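Local atomic coordinates of heat shock protein-related protein (PDB entry 4FEI), a protein that belongs to the small heat shock protein family and probably acts in the stress response as a chaperone that holds unfolding proteins. Residues A[10-15]-A[86-91]; A[22-27]-A[61-66]; A[27-32]-A[80-85]; A[34-39]-A[71-76]. One frame throughout, in Å; residues are numbered along the deposited sequence.

Interaction 1. Residues A[10-15]-A[86-91]; sequences DWRDAG and VLTVRF
Trp11 and Phe91 meet on one face of a beta sheet of the alpha-crystallin domain, while Arg12, Ala14, Thr88 and Arg90 meet on the opposite face. Strands 10-14 and 86-91 are not neighbours. Strand 17-23 lies between them, so the axes stay 9.3 Å apart and no hydrogen bond joins the two segments directly. Side chains reach over the middle strand instead. On the buried face Trp11 CH2, at the far edge of the indole, lies 4.2 Å from Phe91 CE2. The phenyl carbon sits near the indole plane. Phe91 also makes an edge-to-face contact with Phe69.

On the other face Arg12 starts with CG anti to the backbone N (chi1 174°), runs straight through chi2, then bends at chi3 (56°). The bend carries the guanidinium toward Thr88, and NH2 comes 4.1 Å from Thr88 CG2. Arg12 NE makes a salt bridge with Asp19 of the middle strand. Arg90 is extended from CG to NE, and its NH1 lies 3.9 Å from Ala14 CB. Its NE makes a long, weak ion pair with the same Asp19. Asp19 thus lies near both arginines and would partly offset their like charges; the bond to Arg12 is the firmer one.

Nearby, Asp13 OD1 accepts from Gly15 N in an Asx turn and pairs with Lys93 NZ. One water bridges the two strands: it accepts from Arg12 NH2 at 3.3 Å and lies 2.8 Å from Thr88 OG1.

Interaction 2. Residues A[22-27]-A[61-66]; sequences LDVPGV and GRFVRE
Arg65 NH1 has two partners while the aliphatic part of the same side chain meets Leu22. The nitrogen donates to the backbone O of Pro7 and forms a salt bridge with Glu57 of the second subunit. These bonds would fix the guanidinium and hold the chain beside Leu22, whose CD1 lies 4.5 Å from Arg65 CD.

The main contact is apolar. Phe63 has CG between its backbone N and carbonyl carbon (chi1 79°), which directs the ring toward segment 22-27. Leu22 approaches from the opposite direction, with CD2 4.0 Å from Phe63 CE1. Val24 crosses the phenyl side chain at about a right angle. Its CG1 is 4.0 Å from Phe63 CZ and equally far from CE2. The outer end of the ring is therefore shared by two branched side chains. Trp5 adds an edge-to-face contact to the ring.

A type II beta turn runs from Val24 to Val27, with Gly26 at positive phi (78°). Asp23, next to Leu22, makes salt bridges with Arg47 and Arg58 of the second subunit.

Strand 17-23 belongs to the sheet of strands 9-14, 17-23, 86-92 and 79-83, and strand 62-68 is an outer strand of the three-stranded sheet within this chain. The contact lies in the hydrophobic interior of the beta sandwich between them, where Val43 of strand 40-47 also touches Leu22 and Phe63.

Interaction 3. Residues A[27-32]-A[80-85]; sequences VDAGTL and ASLAGG
Leu82, which meets Ala29 and Leu32, stands near the end of strand 79-83. Earlier in that strand Ala80 packs on Leu87 and Val89, and Ser81 bonds through its backbone to Thr88 of the same neighbouring strand. Leu82 then turns to the loop 27-32. Its CG is anti to the backbone N (chi1 174°), and the branch that does the touching is CD2. This methyl lies 4.2 Å from Ala29 CB and 4.4 Å from Leu32 CD1. After Ala83 the chain turns through Gly84 and Gly85, both at positive phi; Gly84 makes backbone hydrogen bonds to the second subunit, and Gly85 bonds to Val24.

The loop has its own polar frame. Asp28 O accepts twice from Thr31: from OG1 at 2.7 Å, in the carbonyl plane, and from N at 3.0 Å. Asp28 OD1 also accepts from Gly30 N, 3.1 Å away, closing an Asx turn. The donor stands above the carboxylate plane, so the aspartate braces the loop from both its backbone and its side chain.

No hydrogen bond crosses between the segments, and the touching groups are all methyls. Leu82 remains largely exposed. This exposed apolar patch beside the edge strands 33-37 and 79-83 is consistent with the groove that, in related small heat shock proteins, receives a C-terminal motif of two isoleucines one residue apart.

Interaction 4. Residues A[34-39]-A[71-76]; sequences LAEDGG and EPVRPA
Glu36 turns CG into the space between its backbone N and carbonyl carbon (chi1 60°), then runs straight on (chi2 -178°), and so brings its carboxylate to Val73 and Ala76. Both oxygens lie beside the backbone of Ala76, and OE1 also reaches toward Val73. OE2 lies 3.4 Å from Ala76 CA, and OE1 lies 4.3 Å from Val73 CG2. Ala76 meets the glutamate with its backbone, because its CB points away. Its phi and psi are both positive, in the left-handed region, where the chain turns.

Strand 33-37 is an outer strand of the three-stranded sheet of the alpha-crystallin sandwich. Segment 71-76 belongs to the long connection from strand 62-68 to strand 79-83, which passes from one sheet to the other. Glu36 therefore reaches from the sheet margin to the crossing chain. Phe91 of the facing sheet touches both Glu36 and Val73.

The connection is also tied down by backbone bonds, Pro72 to Leu94 and Arg74 to Glu92, and by a hydrogen bond between Arg74 O and Ser77 OG.

In the fold
Interactions 1, 2 and 3 meet in the sheet of strands 9-14, 17-23, 86-92 and 79-83. Leu87 O of interaction 1 lies 2.9 Å from Leu22 N of interaction 2, a probable hydrogen bond. Thr88 N is 2.7 Å from Ser81 O, which ties interaction 1 to interaction 3. Interactions 2 and 3 share Val27, and their centres are about 9 Å apart; Phe63 CZ also packs on Leu32 CD2 at 3.9 Å. Interaction 4 lies at the other end, about 19 Å and 20 Å from the centres of interactions 2 and 3. It touches interaction 1 through Phe91 CB and Val73 CG1, 3.6 Å apart. Interactions 1, 2 and 3 all also reach the second subunit.

Interaction 1. Residues A[10-15]-A[86-91]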
loop_
_atom_site.group_PDB
_atom_site.type_symbol
_atom_site.label_atom_id
_atom_site.label_comp_id
_atom_site.label_asym_id
_atom_site.label_seq_id
_atom_site.Cartn_x
_atom_site.Cartn_y
_atom_site.Cartn_z
ATOM N N ASP A 10 5.054 0.029 -10.791
ATOM C CA ASP A 10 6.089 0.820 -11.436
ATOM C C ASP A 10 7.134 -0.116 -12.042
ATOM O O ASP A 10 7.432 -1.169 -11.493
ATOM C CB ASP A 10 6.826 1.692 -10.390
ATOM C CG ASP A 10 6.055 2.957 -10.012
ATOM O OD1 ASP A 10 5.030 3.257 -10.670
ATOM O OD2 ASP A 10 6.488 3.633 -9.062
ATOM N N TRP A 11 7.719 0.311 -13.140
ATOM C CA TRP A 11 8.938 -0.281 -13.672
ATOM C C TRP A 11 10.088 0.714 -13.546
ATOM O O TRP A 11 10.032 1.823 -14.051
ATOM C CB TRP A 11 8.745 -0.665 -15.132
ATOM C CG TRP A 11 7.852 -1.897 -15.287
ATOM C CD1 TRP A 11 6.529 -1.916 -15.652
ATOM C CD2 TRP A 11 8.242 -3.270 -15.101
ATOM N NE1 TRP A 11 6.070 -3.235 -15.683
ATOM C CE2 TRP A 11 7.099 -4.076 -15.340
ATOM C CE3 TRP A 11 9.441 -3.893 -14.769
ATOM C CZ2 TRP A 11 7.134 -5.478 -15.275
ATOM C CZ3 TRP A 11 9.476 -5.294 -14.671
ATOM C CH2 TRP A 11 8.330 -6.066 -14.920
ATOM N N ARG A 12 11.117 0.320 -12.818
ATOM C CA ARG A 12 12.284 1.185 -12.625
ATOM C C ARG A 12 13.470 0.613 -13.408
ATOM O O ARG A 12 13.719 -0.600 -13.401
ATOM C CB ARG A 12 12.620 1.309 -11.131
ATOM C CG ARG A 12 13.925 2.082 -10.821
ATOM C CD ARG A 12 14.187 2.126 -9.318
ATOM N NE ARG A 12 14.238 0.795 -8.672
ATOM C CZ ARG A 12 14.043 0.581 -7.363
ATOM N NH1 ARG A 12 13.750 1.612 -6.543
ATOM N NH2 ARG A 12 14.118 -0.666 -6.868
ATOM N N ASP A 13 14.161 1.501 -14.109
ATOM C CA ASP A 13 15.353 1.151 -14.823
ATOM C C ASP A 13 16.466 1.191 -13.803
ATOM O O ASP A 13 16.835 2.252 -13.333
ATOM C CB ASP A 13 15.579 2.180 -15.932
ATOM C CG ASP A 13 16.874 1.966 -16.698
ATOM O OD1 ASP A 13 17.506 0.891 -16.560
ATOM O OD2 ASP A 13 17.263 2.906 -17.448
ATOM N N ALA A 14 16.996 0.028 -13.448
ATOM C CA ALA A 14 18.150 -0.039 -12.552
ATOM C C ALA A 14 19.422 -0.514 -13.309
ATOM O O ALA A 14 20.173 -1.382 -12.826
ATOM C CB ALA A 14 17.845 -0.931 -11.392
ATOM N N GLY A 15 19.655 0.059 -14.485
ATOM C CA GLY A 15 20.885 -0.201 -15.238
ATOM C C GLY A 15 21.025 -1.633 -15.748
ATOM O O GLY A 15 20.573 -1.957 -16.843
ATOM N N VAL A 86 5.459 -3.060 0.035
ATOM C CA VAL A 86 5.923 -2.927 -1.352
ATOM C C VAL A 86 6.638 -4.205 -1.798
ATOM O O VAL A 86 7.623 -4.636 -1.171
ATOM C CB VAL A 86 6.866 -1.688 -1.499
ATOM C CG1 VAL A 86 7.536 -1.595 -2.900
ATOM C CG2 VAL A 86 6.118 -0.373 -1.100
ATOM N N LEU A 87 6.183 -4.774 -2.907
ATOM C CA LEU A 87 6.879 -5.886 -3.526
ATOM C C LEU A 87 7.867 -5.409 -4.586
ATOM O O LEU A 87 7.479 -4.813 -5.566
ATOM C CB LEU A 87 5.873 -6.847 -4.142
ATOM C CG LEU A 87 6.464 -8.085 -4.841
ATOM C CD1 LEU A 87 7.099 -9.032 -3.847
ATOM C CD2 LEU A 87 5.364 -8.762 -5.591
ATOM N N THR A 88 9.149 -5.703 -4.397
ATOM C CA THR A 88 10.196 -5.376 -5.373
ATOM C C THR A 88 10.647 -6.654 -6.060
ATOM O O THR A 88 11.214 -7.544 -5.421
ATOM C CB THR A 88 11.402 -4.680 -4.661
ATOM O OG1 THR A 88 10.937 -3.543 -3.910
ATOM C CG2 THR A 88 12.484 -4.241 -5.667
ATOM N N VAL A 89 10.383 -6.747 -7.357
ATOM C CA VAL A 89 10.834 -7.863 -8.157
ATOM C C VAL A 89 11.924 -7.416 -9.144
ATOM O O VAL A 89 11.685 -6.590 -9.997
ATOM C CB VAL A 89 9.653 -8.522 -8.978
ATOM C CG1 VAL A 89 10.100 -9.912 -9.582
ATOM C CG2 VAL A 89 8.357 -8.621 -8.138
ATOM N N ARG A 90 13.100 -8.014 -9.052
ATOM C CA ARG A 90 14.244 -7.597 -9.816
ATOM C C ARG A 90 14.621 -8.633 -10.910
ATOM O O ARG A 90 14.728 -9.839 -10.634
ATOM C CB ARG A 90 15.396 -7.396 -8.843
ATOM C CG ARG A 90 16.526 -6.601 -9.381
ATOM C CD ARG A 90 17.258 -5.902 -8.222
ATOM N NE ARG A 90 18.119 -4.846 -8.737
ATOM C CZ ARG A 90 18.754 -3.965 -7.981
ATOM N NH1 ARG A 90 19.511 -3.042 -8.558
ATOM N NH2 ARG A 90 18.624 -3.997 -6.651
ATOM N N PHE A 91 14.840 -8.147 -12.135
ATOM C CA PHE A 91 15.178 -8.996 -13.250
ATOM C C PHE A 91 16.439 -8.429 -13.889
ATOM O O PHE A 91 16.625 -7.187 -13.937
ATOM C CB PHE A 91 14.072 -9.004 -14.325
ATOM C CG PHE A 91 12.728 -9.490 -13.852
ATOM C CD1 PHE A 91 12.391 -10.826 -13.957
ATOM C CD2 PHE A 91 11.780 -8.593 -13.311
ATOM C CE1 PHE A 91 11.135 -11.295 -13.527
ATOM C CE2 PHE A 91 10.543 -9.038 -12.872
ATOM C CZ PHE A 91 10.222 -10.408 -12.993
HETATM O O HOH W 1 12.730 -1.455 -3.989
#

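Interaction 2. Residues A[22-27]-A[61-66]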
loop_
_atom_site.group_PDB
_atom_site.type_symbol
_atom_site.label_atom_id
_atom_site.label_comp_id
_atom_site.label_asym_id
_atom_site.label_seq_id
_atom_site.Cartn_x
_atom_site.Cartn_y
_atom_site.Cartn_z
ATOM N N LEU A 22 5.544 -3.053 -6.745
ATOM C CA LEU A 22 4.090 -3.287 -6.708
ATOM C C LEU A 22 3.552 -2.957 -5.310
ATOM O O LEU A 22 4.003 -3.534 -4.338
ATOM C CB LEU A 22 3.790 -4.747 -7.101
ATOM C CG LEU A 22 2.346 -5.079 -7.443
ATOM C CD1 LEU A 22 1.968 -4.518 -8.827
ATOM C CD2 LEU A 22 2.108 -6.626 -7.376
ATOM N N ASP A 23 2.625 -2.013 -5.223
ATOM C CA ASP A 23 2.085 -1.586 -3.926
ATOM C C ASP A 23 1.085 -2.641 -3.428
ATOM O O ASP A 23 -0.067 -2.705 -3.916
ATOM C CB ASP A 23 1.367 -0.230 -4.021
ATOM C CG ASP A 23 2.315 0.926 -4.108
ATOM O OD1 ASP A 23 1.885 2.012 -4.593
ATOM O OD2 ASP A 23 3.473 0.791 -3.682
ATOM N N VAL A 24 1.544 -3.453 -2.458
ATOM C CA VAL A 24 0.703 -4.506 -1.898
ATOM C C VAL A 24 0.604 -4.419 -0.333
ATOM O O VAL A 24 1.035 -5.330 0.374
ATOM C CB VAL A 24 1.177 -5.935 -2.395
ATOM C CG1 VAL A 24 0.837 -6.167 -3.904
ATOM C CG2 VAL A 24 2.664 -6.142 -2.149
ATOM N N PRO A 25 0.075 -3.307 0.207
ATOM C CA PRO A 25 0.006 -3.239 1.676
ATOM C C PRO A 25 -1.010 -4.226 2.253
ATOM O O PRO A 25 -2.066 -4.409 1.658
ATOM C CB PRO A 25 -0.434 -1.778 1.950
ATOM C CG PRO A 25 -1.182 -1.395 0.772
ATOM C CD PRO A 25 -0.521 -2.111 -0.413
ATOM N N GLY A 26 -0.663 -4.868 3.373
ATOM C CA GLY A 26 -1.583 -5.755 4.100
ATOM C C GLY A 26 -1.755 -7.150 3.467
ATOM O O GLY A 26 -2.596 -7.936 3.925
ATOM N N VAL A 27 -0.960 -7.470 2.436
ATOM C CA VAL A 27 -1.080 -8.753 1.738
ATOM C C VAL A 27 -0.727 -9.913 2.678
ATOM O O VAL A 27 0.132 -9.751 3.562
ATOM C CB VAL A 27 -0.180 -8.763 0.488
ATOM C CG1 VAL A 27 -0.421 -9.965 -0.413
ATOM C CG2 VAL A 27 -0.546 -7.638 -0.266
ATOM N N GLY A 61 -9.387 -8.568 -1.057
ATOM C CA GLY A 61 -9.533 -9.841 -1.735
ATOM C C GLY A 61 -8.343 -10.139 -2.635
ATOM O O GLY A 61 -7.257 -9.578 -2.447
ATOM N N ARG A 62 -8.567 -11.028 -3.603
ATOM C CA ARG A 62 -7.529 -11.482 -4.527
ATOM C C ARG A 62 -7.256 -10.466 -5.629
ATOM O O ARG A 62 -8.150 -9.736 -6.053
ATOM C CB ARG A 62 -7.895 -12.846 -5.093
ATOM C CG ARG A 62 -7.308 -13.195 -6.462
ATOM C CD ARG A 62 -6.017 -13.977 -6.367
ATOM N NE ARG A 62 -5.810 -14.659 -7.620
ATOM C CZ ARG A 62 -5.048 -15.728 -7.773
ATOM N NH1 ARG A 62 -4.383 -16.218 -6.710
ATOM N NH2 ARG A 62 -4.930 -16.269 -8.981
ATOM N N PHE A 63 -5.992 -10.373 -6.032
ATOM C CA PHE A 63 -5.599 -9.553 -7.155
ATOM C C PHE A 63 -4.820 -10.403 -8.182
ATOM O O PHE A 63 -4.156 -11.368 -7.822
ATOM C CB PHE A 63 -4.735 -8.369 -6.670
ATOM C CG PHE A 63 -3.274 -8.739 -6.377
ATOM C CD1 PHE A 63 -2.309 -8.817 -7.406
ATOM C CD2 PHE A 63 -2.859 -8.955 -5.074
ATOM C CE1 PHE A 63 -1.005 -9.124 -7.122
ATOM C CE2 PHE A 63 -1.530 -9.258 -4.786
ATOM C CZ PHE A 63 -0.609 -9.354 -5.804
ATOM N N VAL A 64 -4.937 -10.036 -9.450
ATOM C CA VAL A 64 -4.196 -10.680 -10.497
ATOM C C VAL A 64 -3.754 -9.614 -11.504
ATOM O O VAL A 64 -4.603 -8.888 -12.058
ATOM C CB VAL A 64 -5.035 -11.802 -11.249
ATOM C CG1 VAL A 64 -4.173 -12.462 -12.355
ATOM C CG2 VAL A 64 -5.599 -12.819 -10.262
ATOM N N ARG A 65 -2.443 -9.508 -11.729
ATOM C CA ARG A 65 -1.908 -8.621 -12.785
ATOM C C ARG A 65 -1.040 -9.362 -13.795
ATOM O O ARG A 65 -0.245 -10.233 -13.417
ATOM C CB ARG A 65 -1.172 -7.417 -12.202
ATOM C CG ARG A 65 -2.081 -6.604 -11.326
ATOM C CD ARG A 65 -1.719 -5.228 -11.286
ATOM N NE ARG A 65 -1.980 -4.557 -12.553
ATOM C CZ ARG A 65 -1.511 -3.342 -12.808
ATOM N NH1 ARG A 65 -0.797 -2.682 -11.863
ATOM N NH2 ARG A 65 -1.729 -2.790 -13.981
ATOM N N GLU A 66 -1.234 -9.029 -15.066
ATOM C CA GLU A 66 -0.427 -9.540 -16.170
ATOM C C GLU A 66 0.312 -8.322 -16.765
ATOM O O GLU A 66 -0.317 -7.402 -17.340
ATOM C CB GLU A 66 -1.313 -10.219 -17.202
ATOM C CG GLU A 66 -0.711 -11.389 -17.902
ATOM C CD GLU A 66 -1.757 -12.256 -18.624
ATOM O OE1 GLU A 66 -1.789 -13.508 -18.359
ATOM O OE2 GLU A 66 -2.537 -11.708 -19.465
#

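Interaction 3. Residues A[27-32]-A[80-85]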
loop_
_atom_site.group_PDB
_atom_site.type_symbol
_atom_site.label_atom_id
_atom_site.label_comp_id
_atom_site.label_asym_id
_atom_site.label_seq_id
_atom_site.Cartn_x
_atom_site.Cartn_y
_atom_site.Cartn_z
ATOM N N VAL A 27 -0.960 -7.470 2.436
ATOM C CA VAL A 27 -1.080 -8.753 1.738
ATOM C C VAL A 27 -0.727 -9.913 2.678
ATOM O O VAL A 27 0.132 -9.751 3.562
ATOM C CB VAL A 27 -0.180 -8.763 0.488
ATOM C CG1 VAL A 27 -0.421 -9.965 -0.413
ATOM C CG2 VAL A 27 -0.546 -7.638 -0.266
ATOM N N ASP A 28 -1.429 -11.032 2.520
ATOM C CA ASP A 28 -1.030 -12.280 3.133
ATOM C C ASP A 28 0.173 -12.732 2.288
ATOM O O ASP A 28 0.018 -13.090 1.096
ATOM C CB ASP A 28 -2.164 -13.310 3.029
ATOM C CG ASP A 28 -1.814 -14.650 3.700
ATOM O OD1 ASP A 28 -0.602 -14.963 3.979
ATOM O OD2 ASP A 28 -2.776 -15.414 3.972
ATOM N N ALA A 29 1.367 -12.685 2.884
ATOM C CA ALA A 29 2.604 -12.933 2.141
ATOM C C ALA A 29 2.599 -14.326 1.501
ATOM O O ALA A 29 3.179 -14.518 0.413
ATOM C CB ALA A 29 3.813 -12.767 3.060
ATOM N N GLY A 30 1.955 -15.282 2.190
ATOM C CA GLY A 30 1.905 -16.703 1.773
ATOM C C GLY A 30 1.030 -16.958 0.544
ATOM O O GLY A 30 0.961 -18.094 0.058
ATOM N N THR A 31 0.360 -15.921 0.034
ATOM C CA THR A 31 -0.541 -16.079 -1.139
ATOM C C THR A 31 0.088 -15.481 -2.432
ATOM O O THR A 31 -0.420 -15.674 -3.529
ATOM C CB THR A 31 -1.908 -15.362 -0.947
ATOM O OG1 THR A 31 -1.673 -13.944 -0.768
ATOM C CG2 THR A 31 -2.720 -15.965 0.260
ATOM N N LEU A 32 1.157 -14.719 -2.269
ATOM C CA LEU A 32 1.875 -14.113 -3.375
ATOM C C LEU A 32 2.487 -15.167 -4.305
ATOM O O LEU A 32 3.191 -16.065 -3.877
ATOM C CB LEU A 32 2.971 -13.192 -2.815
ATOM C CG LEU A 32 2.577 -11.834 -2.265
ATOM C CD1 LEU A 32 3.750 -11.191 -1.496
ATOM C CD2 LEU A 32 2.067 -10.920 -3.402
ATOM N N ALA A 80 12.261 -11.798 -5.998
ATOM C CA ALA A 80 11.230 -10.956 -5.401
ATOM C C ALA A 80 11.440 -10.753 -3.911
ATOM O O ALA A 80 11.820 -11.662 -3.197
ATOM C CB ALA A 80 9.866 -11.522 -5.643
ATOM N N SER A 81 11.162 -9.553 -3.440
ATOM C CA SER A 81 11.347 -9.192 -2.046
ATOM C C SER A 81 10.178 -8.286 -1.595
ATOM O O SER A 81 9.667 -7.485 -2.389
ATOM C CB SER A 81 12.674 -8.461 -1.957
ATOM O OG SER A 81 12.884 -7.989 -0.672
ATOM N N LEU A 82 9.745 -8.423 -0.341
ATOM C CA LEU A 82 8.600 -7.665 0.184
ATOM C C LEU A 82 8.979 -6.951 1.466
ATOM O O LEU A 82 9.429 -7.587 2.411
ATOM C CB LEU A 82 7.433 -8.588 0.497
ATOM C CG LEU A 82 6.192 -7.981 1.201
ATOM C CD1 LEU A 82 5.298 -7.227 0.209
ATOM C CD2 LEU A 82 5.360 -9.003 1.972
ATOM N N ALA A 83 8.816 -5.634 1.498
ATOM C CA ALA A 83 9.064 -4.838 2.706
ATOM C C ALA A 83 8.192 -3.582 2.691
ATOM O O ALA A 83 8.072 -2.912 1.668
ATOM C CB ALA A 83 10.570 -4.441 2.839
ATOM N N GLY A 84 7.599 -3.279 3.834
ATOM C CA GLY A 84 6.793 -2.077 3.989
ATOM C C GLY A 84 5.606 -1.950 3.037
ATOM O O GLY A 84 5.292 -0.857 2.599
ATOM N N GLY A 85 4.954 -3.068 2.733
ATOM C CA GLY A 85 3.811 -3.089 1.833
ATOM C C GLY A 85 4.174 -2.934 0.365
ATOM O O GLY A 85 3.309 -2.721 -0.463
#

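Interaction 4. Residues A[34-39]-A[71-76]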
loop_
_atom_site.group_PDB
_atom_site.type_symbol
_atom_site.label_atom_id
_atom_site.label_comp_id
_atom_site.label_asym_id
_atom_site.label_seq_id
_atom_site.Cartn_x
_atom_site.Cartn_y
_atom_site.Cartn_z
ATOM N N LEU A 34 4.407 -15.452 -8.344
ATOM C CA LEU A 34 5.066 -14.708 -9.418
ATOM C C LEU A 34 5.507 -15.710 -10.497
ATOM O O LEU A 34 6.193 -16.686 -10.201
ATOM C CB LEU A 34 6.314 -13.998 -8.884
ATOM C CG LEU A 34 6.400 -12.637 -8.182
ATOM C CD1 LEU A 34 5.923 -11.537 -9.127
ATOM C CD2 LEU A 34 5.658 -12.578 -6.894
ATOM N N ALA A 35 5.102 -15.474 -11.738
ATOM C CA ALA A 35 5.444 -16.362 -12.853
ATOM C C ALA A 35 5.787 -15.553 -14.106
ATOM O O ALA A 35 5.081 -14.628 -14.470
ATOM C CB ALA A 35 4.298 -17.376 -13.143
ATOM N N GLU A 36 6.876 -15.913 -14.763
ATOM C CA GLU A 36 7.265 -15.224 -15.976
ATOM C C GLU A 36 7.126 -16.145 -17.183
ATOM O O GLU A 36 7.733 -17.195 -17.239
ATOM C CB GLU A 36 8.670 -14.595 -15.847
ATOM C CG GLU A 36 9.799 -15.558 -15.555
ATOM C CD GLU A 36 11.161 -14.898 -15.377
ATOM O OE1 GLU A 36 11.530 -14.033 -16.219
ATOM O OE2 GLU A 36 11.879 -15.283 -14.406
ATOM N N ASP A 37 6.263 -15.764 -18.115
ATOM C CA ASP A 37 6.010 -16.549 -19.313
ATOM C C ASP A 37 6.474 -15.686 -20.447
ATOM O O ASP A 37 5.699 -14.821 -20.923
ATOM C CB ASP A 37 4.512 -16.907 -19.461
ATOM C CG ASP A 37 4.227 -17.806 -20.682
ATOM O OD1 ASP A 37 4.411 -17.322 -21.828
ATOM O OD2 ASP A 37 3.807 -18.994 -20.515
ATOM N N GLY A 38 7.743 -15.894 -20.834
ATOM C CA GLY A 38 8.436 -15.077 -21.848
ATOM C C GLY A 38 8.523 -13.569 -21.533
ATOM O O GLY A 38 9.396 -13.147 -20.772
ATOM N N GLY A 39 7.623 -12.777 -22.143
ATOM C CA GLY A 39 7.643 -11.320 -22.063
ATOM C C GLY A 39 6.548 -10.722 -21.182
ATOM O O GLY A 39 6.201 -9.547 -21.332
ATOM N N GLU A 71 11.316 -3.864 -21.092
ATOM C CA GLU A 71 12.631 -4.178 -21.655
ATOM C C GLU A 71 12.800 -5.693 -21.575
ATOM O O GLU A 71 12.441 -6.283 -20.564
ATOM C CB GLU A 71 13.689 -3.519 -20.779
ATOM C CG GLU A 71 14.778 -2.824 -21.515
ATOM C CD GLU A 71 14.325 -1.465 -22.025
ATOM O OE1 GLU A 71 13.721 -1.432 -23.146
ATOM O OE2 GLU A 71 14.603 -0.440 -21.315
ATOM N N PRO A 72 13.366 -6.329 -22.626
ATOM C CA PRO A 72 13.641 -7.776 -22.552
ATOM C C PRO A 72 14.597 -8.146 -21.400
ATOM O O PRO A 72 15.581 -7.458 -21.163
ATOM C CB PRO A 72 14.235 -8.101 -23.929
ATOM C CG PRO A 72 14.687 -6.739 -24.481
ATOM C CD PRO A 72 13.711 -5.762 -23.947
ATOM N N VAL A 73 14.281 -9.223 -20.684
ATOM C CA VAL A 73 15.099 -9.683 -19.558
ATOM C C VAL A 73 15.629 -11.095 -19.783
ATOM O O VAL A 73 15.060 -11.854 -20.568
ATOM C CB VAL A 73 14.328 -9.629 -18.198
ATOM C CG1 VAL A 73 13.867 -8.194 -17.877
ATOM C CG2 VAL A 73 13.133 -10.593 -18.194
ATOM N N ARG A 74 16.726 -11.444 -19.106
ATOM C CA ARG A 74 17.221 -12.808 -19.148
ATOM C C ARG A 74 16.198 -13.742 -18.510
ATOM O O ARG A 74 15.622 -13.405 -17.484
ATOM C CB ARG A 74 18.547 -12.963 -18.421
ATOM C CG ARG A 74 19.748 -12.342 -19.116
ATOM C CD ARG A 74 21.019 -12.835 -18.465
ATOM N NE ARG A 74 21.062 -14.295 -18.582
ATOM C CZ ARG A 74 21.932 -15.083 -17.957
ATOM N NH1 ARG A 74 22.860 -14.537 -17.147
ATOM N NH2 ARG A 74 21.881 -16.408 -18.146
ATOM N N PRO A 75 15.981 -14.931 -19.126
ATOM C CA PRO A 75 15.052 -15.918 -18.570
ATOM C C PRO A 75 15.460 -16.406 -17.173
ATOM O O PRO A 75 16.642 -16.637 -16.923
ATOM C CB PRO A 75 15.120 -17.065 -19.594
ATOM C CG PRO A 75 16.443 -16.867 -20.341
ATOM C CD PRO A 75 16.551 -15.372 -20.419
ATOM N N ALA A 76 14.482 -16.560 -16.285
ATOM C CA ALA A 76 14.674 -17.183 -14.963
ATOM C C ALA A 76 15.582 -16.406 -14.012
ATOM O O ALA A 76 16.148 -16.965 -13.079
ATOM C CB ALA A 76 15.129 -18.653 -15.077
#